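Long-range contacts in Serine/threonine-protein kinase/endoribonuclease IRE1 (Saccharomyces cerevisiae, PDB 2BE1), which senses unfolded proteins in the endoplasmic reticulum lumen, leading to auto-activation of its endoribonuclease, which splices HAC1 precursor mRNA in the unfolded protein response: residues 12-17 with 247-252; 57-62 with 187-192. All coordinates share one frame; numbering follows the deposited sequence.

Contact 1. Residues 12-17 with 247-252; sequences ILIAAD and GLFDVF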
loop_
_atom_site.group_PDB
_atom_site.type_symbol
_atom_site.label_atom_id
_atom_site.label_comp_id
_atom_site.label_asym_id
_atom_site.label_seq_id
_atom_site.Cartn_x
_atom_site.Cartn_y
_atom_site.Cartn_z
ATOM N N ILE A 12 6.019 25.725 19.023
ATOM C CA ILE A 12 4.924 25.370 18.180
ATOM C C ILE A 12 4.595 23.919 18.403
ATOM O O ILE A 12 5.467 23.111 18.720
ATOM C CB ILE A 12 5.257 25.542 16.724
ATOM C CG1 ILE A 12 5.943 26.885 16.483
ATOM C CG2 ILE A 12 3.990 25.441 15.898
ATOM C CD1 ILE A 12 5.230 28.065 17.098
ATOM N N LEU A 13 3.322 23.601 18.236
ATOM C CA LEU A 13 2.817 22.271 18.400
ATOM C C LEU A 13 1.846 22.198 17.275
ATOM O O LEU A 13 1.233 23.206 16.904
ATOM C CB LEU A 13 2.033 22.174 19.691
ATOM C CG LEU A 13 1.936 20.878 20.486
ATOM C CD1 LEU A 13 1.421 21.214 21.857
ATOM C CD2 LEU A 13 0.943 19.992 19.863
ATOM N N ILE A 14 1.680 21.000 16.740
ATOM C CA ILE A 14 0.820 20.843 15.629
ATOM C C ILE A 14 -0.274 19.837 15.858
ATOM O O ILE A 14 -0.012 18.657 16.245
ATOM C CB ILE A 14 1.625 20.562 14.458
ATOM C CG1 ILE A 14 1.980 21.898 13.918
ATOM C CG2 ILE A 14 0.828 19.887 13.407
ATOM C CD1 ILE A 14 2.955 21.751 12.806
ATOM N N ALA A 15 -1.491 20.335 15.596
ATOM C CA ALA A 15 -2.699 19.636 15.844
ATOM C C ALA A 15 -3.364 19.362 14.573
ATOM O O ALA A 15 -3.386 20.231 13.684
ATOM C CB ALA A 15 -3.554 20.454 16.615
ATOM N N ALA A 16 -3.890 18.130 14.508
ATOM C CA ALA A 16 -4.874 17.648 13.513
ATOM C C ALA A 16 -6.293 17.432 14.121
ATOM O O ALA A 16 -6.433 16.716 15.136
ATOM C CB ALA A 16 -4.406 16.399 13.020
ATOM N N ASP A 17 -7.327 18.048 13.527
ATOM C CA ASP A 17 -8.742 17.811 13.938
ATOM C C ASP A 17 -9.392 16.684 13.098
ATOM O O ASP A 17 -8.966 16.412 11.971
ATOM C CB ASP A 17 -9.564 19.114 13.855
ATOM C CG ASP A 17 -9.744 19.634 12.396
ATOM O OD1 ASP A 17 -9.749 20.864 12.097
ATOM O OD2 ASP A 17 -9.906 18.778 11.516
ATOM N N GLY A 247 -5.063 14.254 16.156
ATOM C CA GLY A 247 -3.616 14.161 15.884
ATOM C C GLY A 247 -2.765 15.243 16.547
ATOM O O GLY A 247 -3.157 16.449 16.563
ATOM N N LEU A 248 -1.597 14.848 17.092
ATOM C CA LEU A 248 -0.804 15.844 17.867
ATOM C C LEU A 248 0.754 15.844 17.722
ATOM O O LEU A 248 1.421 14.856 18.111
ATOM C CB LEU A 248 -1.223 15.731 19.332
ATOM C CG LEU A 248 -1.010 17.049 20.046
ATOM C CD1 LEU A 248 -1.627 18.089 19.191
ATOM C CD2 LEU A 248 -1.671 17.085 21.424
ATOM N N PHE A 249 1.378 16.904 17.192
ATOM C CA PHE A 249 2.875 16.782 17.040
ATOM C C PHE A 249 3.707 17.794 17.772
ATOM O O PHE A 249 3.383 18.991 17.774
ATOM C CB PHE A 249 3.313 16.814 15.608
ATOM C CG PHE A 249 2.722 15.732 14.775
ATOM C CD1 PHE A 249 1.629 15.980 13.920
ATOM C CD2 PHE A 249 3.264 14.455 14.806
ATOM C CE1 PHE A 249 1.097 14.948 13.097
ATOM C CE2 PHE A 249 2.739 13.414 13.999
ATOM C CZ PHE A 249 1.635 13.659 13.153
ATOM N N ASP A 250 4.778 17.296 18.402
ATOM C CA ASP A 250 5.847 18.137 18.993
ATOM C C ASP A 250 6.700 18.618 17.836
ATOM O O ASP A 250 6.810 17.913 16.845
ATOM C CB ASP A 250 6.669 17.358 20.030
ATOM C CG ASP A 250 6.080 17.469 21.444
ATOM O OD1 ASP A 250 5.166 18.290 21.636
ATOM O OD2 ASP A 250 6.505 16.770 22.401
ATOM N N VAL A 251 7.243 19.828 17.895
ATOM C CA VAL A 251 8.251 20.224 16.866
ATOM C C VAL A 251 9.653 20.567 17.439
ATOM O O VAL A 251 9.807 21.427 18.248
ATOM C CB VAL A 251 7.693 21.239 15.740
ATOM C CG1 VAL A 251 6.390 21.837 16.112
ATOM C CG2 VAL A 251 8.676 22.314 15.369
ATOM N N PHE A 252 10.667 19.849 17.043
ATOM C CA PHE A 252 11.974 20.150 17.541
ATOM C C PHE A 252 12.813 20.971 16.560
ATOM O O PHE A 252 12.501 21.043 15.362
ATOM C CB PHE A 252 12.679 18.858 17.879
ATOM C CG PHE A 252 12.124 18.187 19.085
ATOM C CD1 PHE A 252 10.840 17.695 19.090
ATOM C CD2 PHE A 252 12.890 18.055 20.240
ATOM C CE1 PHE A 252 10.329 17.084 20.230
ATOM C CE2 PHE A 252 12.369 17.437 21.384
ATOM C CZ PHE A 252 11.093 16.953 21.367
HETATM O O HOH W 1 6.976 21.837 20.568
#
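Ala16 and Gly247 form the tighter end of this antiparallel pairing, their CA atoms 4.4 Å apart. Two nearly straight bonds close the pair: Ala16 N to Gly247 O at 2.8 Å (173° at the hydrogen), and Gly247 N to Ala16 O at 3.0 Å. The CB of Ala16 rests 3.7 Å from Gly247 CA, where no side chain stands in its way. Ile14 and Phe249 make the next hydrogen-bonded pair; Ile14 N gives a 2.8 Å bond to Phe249 O. On their face Ile14 CG2 meets Phe249 CD1 at 4.0 Å, and the side chain of Phe249 also touches Leu262 of strand 259-264. Strands 8-17 and 245-254 are thus neighbours within an antiparallel sheet of the lumenal domain, the first also bonded to strand 22-26. On the reverse face, Leu13 CG lies anti to its own N (chi1 -150°), which carries CD2 over to Leu248 CD1; Ile216 touches both leucines. Toward Ile12 the pairing slackens. Asp250 directs its carboxylate to a salt bridge with Arg27, outside the two segments. At partly exposed Ile12, a water donates to Ile12 O at 2.7 Å and accepts only a weak bond from Val251 N, while Ile12 CB and Val251 CG1 make a further apolar contact at 3.9 Å.

Contact 2. Residues 57-62 with 187-192; sequences ETLIIE and YNVTYS
Leu59 fits the hollow between Tyr187 and Val189 and is the most extensively covered residue of this contact. Its CD2 does the touching on both flanks, 3.9 Å from Tyr187 CD2 and 4.1 Å from Val189 CG1. The leucine side chain lies aslant to that of Tyr187 but meets the valine at about a right angle. CG of Leu59 is opposite the backbone N (chi1 -163°), and one methyl of the forked end is thereby delivered to both neighbours.

Val189 answers as a bump of its own, entering the notch between Leu59 and Ile61 with one methyl for each. Its CG2 and the CD1 of Ile61 come tip to tip at 4.1 Å. Ile61 CD1 in turn reaches the shoulder of Tyr191, 4.3 Å from CB. The teeth come from every second residue, 59 and 61 on one side and 187, 189 and 191 on the other. Thr58 and Ile60 touch Trp290 instead; Asn188, a predicted glycosylation site with no sugar in this structure, points away from strand 57-61.

The two backbones run 23° apart yet are not sheet neighbours: the CA atoms of Leu59 and Val189 lie 8.8 Å from each other. Strand 57-61 pairs instead with 68-73, and Ile61 bonds through its backbone to Ala292, while Thr190 does so to Glu46. Side chains alone therefore join strand 57-61 to the segment leading into strand 190-195. Tyr187 also touches Pro50 and Ile179, and Ile69 touches Leu59.

No hydrogen bond crosses the interface, and even Glu57 OE1 stays 4.3 Å from Tyr187 OH. Attachment here rests on dispersion and hydrophobic burial, dependent on fit of shape more than on directional bonds.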
loop_
_atom_site.group_PDB
_atom_site.type_symbol
_atom_site.label_atom_id
_atom_site.label_comp_id
_atom_site.label_asym_id
_atom_site.label_seq_id
_atom_site.Cartn_x
_atom_site.Cartn_y
_atom_site.Cartn_z
ATOM N N GLU A 57 -27.365 -1.155 12.182
ATOM C CA GLU A 57 -25.928 -1.295 12.302
ATOM C C GLU A 57 -25.248 -0.200 11.587
ATOM O O GLU A 57 -25.735 0.261 10.556
ATOM C CB GLU A 57 -25.452 -2.481 11.524
ATOM C CG GLU A 57 -25.901 -3.773 11.962
ATOM C CD GLU A 57 -25.393 -4.713 10.979
ATOM O OE1 GLU A 57 -24.620 -4.208 10.133
ATOM O OE2 GLU A 57 -25.735 -5.914 11.039
ATOM N N THR A 58 -24.045 0.096 12.054
ATOM C CA THR A 58 -23.259 1.097 11.441
ATOM C C THR A 58 -21.766 0.801 11.600
ATOM O O THR A 58 -21.325 0.216 12.604
ATOM C CB THR A 58 -23.703 2.409 12.015
ATOM O OG1 THR A 58 -23.374 3.475 11.125
ATOM C CG2 THR A 58 -23.084 2.606 13.330
ATOM N N LEU A 59 -20.991 1.171 10.584
ATOM C CA LEU A 59 -19.548 0.959 10.620
ATOM C C LEU A 59 -18.871 2.140 11.222
ATOM O O LEU A 59 -19.231 3.271 10.880
ATOM C CB LEU A 59 -18.983 0.766 9.226
ATOM C CG LEU A 59 -17.584 0.145 9.191
ATOM C CD1 LEU A 59 -17.466 -1.034 10.129
ATOM C CD2 LEU A 59 -17.209 -0.273 7.817
ATOM N N ILE A 60 -17.894 1.895 12.095
ATOM C CA ILE A 60 -17.272 2.961 12.851
ATOM C C ILE A 60 -15.811 2.707 12.953
ATOM O O ILE A 60 -15.419 1.636 13.418
ATOM C CB ILE A 60 -17.804 2.987 14.280
ATOM C CG1 ILE A 60 -19.304 3.254 14.256
ATOM C CG2 ILE A 60 -17.104 4.071 15.111
ATOM C CD1 ILE A 60 -20.008 2.846 15.431
ATOM N N ILE A 61 -14.978 3.680 12.553
ATOM C CA ILE A 61 -13.500 3.545 12.791
ATOM C C ILE A 61 -12.875 4.579 13.713
ATOM O O ILE A 61 -13.341 5.740 13.843
ATOM C CB ILE A 61 -12.730 3.563 11.532
ATOM C CG1 ILE A 61 -12.781 4.958 10.968
ATOM C CG2 ILE A 61 -13.335 2.548 10.513
ATOM C CD1 ILE A 61 -12.839 4.899 9.487
ATOM N N GLU A 62 -11.844 4.152 14.416
ATOM C CA GLU A 62 -11.178 5.115 15.271
ATOM C C GLU A 62 -10.144 5.781 14.364
ATOM O O GLU A 62 -9.292 5.099 13.766
ATOM C CB GLU A 62 -10.527 4.482 16.486
ATOM C CG GLU A 62 -9.633 5.434 17.224
ATOM C CD GLU A 62 -8.996 4.794 18.434
ATOM O OE1 GLU A 62 -8.954 5.389 19.556
ATOM O OE2 GLU A 62 -8.554 3.656 18.271
ATOM N N TYR A 187 -19.906 -1.926 1.180
ATOM C CA TYR A 187 -19.219 -0.865 1.891
ATOM C C TYR A 187 -18.166 -0.115 1.080
ATOM O O TYR A 187 -17.765 -0.532 -0.041
ATOM C CB TYR A 187 -18.501 -1.466 3.043
ATOM C CG TYR A 187 -19.421 -2.065 3.977
ATOM C CD1 TYR A 187 -19.946 -3.314 3.738
ATOM C CD2 TYR A 187 -19.786 -1.386 5.123
ATOM C CE1 TYR A 187 -20.821 -3.897 4.642
ATOM C CE2 TYR A 187 -20.663 -1.939 6.044
ATOM C CZ TYR A 187 -21.182 -3.198 5.800
ATOM O OH TYR A 187 -22.058 -3.763 6.700
ATOM N N ASN A 188 -17.687 0.979 1.681
ATOM C CA ASN A 188 -16.624 1.780 1.082
ATOM C C ASN A 188 -15.956 2.843 1.900
ATOM O O ASN A 188 -16.050 4.007 1.570
ATOM C CB ASN A 188 -17.118 2.460 -0.157
ATOM C CG ASN A 188 -16.013 2.696 -1.094
ATOM O OD1 ASN A 188 -16.218 2.635 -2.307
ATOM N ND2 ASN A 188 -14.784 2.943 -0.548
ATOM N N VAL A 189 -15.236 2.429 2.925
ATOM C CA VAL A 189 -14.536 3.374 3.789
ATOM C C VAL A 189 -13.271 3.965 3.153
ATOM O O VAL A 189 -12.656 3.310 2.331
ATOM C CB VAL A 189 -14.235 2.799 5.215
ATOM C CG1 VAL A 189 -14.402 1.295 5.280
ATOM C CG2 VAL A 189 -12.871 3.319 5.754
ATOM N N THR A 190 -12.932 5.211 3.503
ATOM C CA THR A 190 -11.627 5.810 3.181
ATOM C C THR A 190 -11.116 6.475 4.500
ATOM O O THR A 190 -11.901 7.050 5.221
ATOM C CB THR A 190 -11.692 6.790 1.930
ATOM O OG1 THR A 190 -11.787 8.140 2.362
ATOM C CG2 THR A 190 -12.906 6.534 1.041
ATOM N N TYR A 191 -9.843 6.318 4.852
ATOM C CA TYR A 191 -9.335 6.749 6.156
ATOM C C TYR A 191 -7.920 7.322 5.995
ATOM O O TYR A 191 -7.004 6.649 5.521
ATOM C CB TYR A 191 -9.300 5.579 7.127
ATOM C CG TYR A 191 -8.287 5.712 8.234
ATOM C CD1 TYR A 191 -8.283 6.802 9.029
ATOM C CD2 TYR A 191 -7.326 4.710 8.493
ATOM C CE1 TYR A 191 -7.344 6.939 10.088
ATOM C CE2 TYR A 191 -6.377 4.813 9.529
ATOM C CZ TYR A 191 -6.393 5.938 10.330
ATOM O OH TYR A 191 -5.498 6.139 11.387
ATOM N N SER A 192 -7.710 8.563 6.362
ATOM C CA SER A 192 -6.439 9.167 6.091
ATOM C C SER A 192 -5.835 9.493 7.450
ATOM O O SER A 192 -6.468 9.225 8.449
ATOM C CB SER A 192 -6.668 10.390 5.175
ATOM O OG SER A 192 -7.276 11.545 5.801
#

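Contacts 1 and 2 lie on opposite sides of the chain's centre, about 13 and 12 Å from it, with their own centres 25 Å apart. Their nearest atoms are still about 8 Å from each other, so neither touches the other directly. In sequence, both segments of contact 2 fall within the 229 residues separating 12-17 from 247-252. The bonding differs in kind: contact 1 joins adjacent strands of one sheet through the backbone, whereas contact 2 joins strand 57-61 to the loop and start of strand 190-195, in a different sheet, by apolar side chains. No other protein chain of the assembly touches either, so both are contacts within one copy of the lumenal domain.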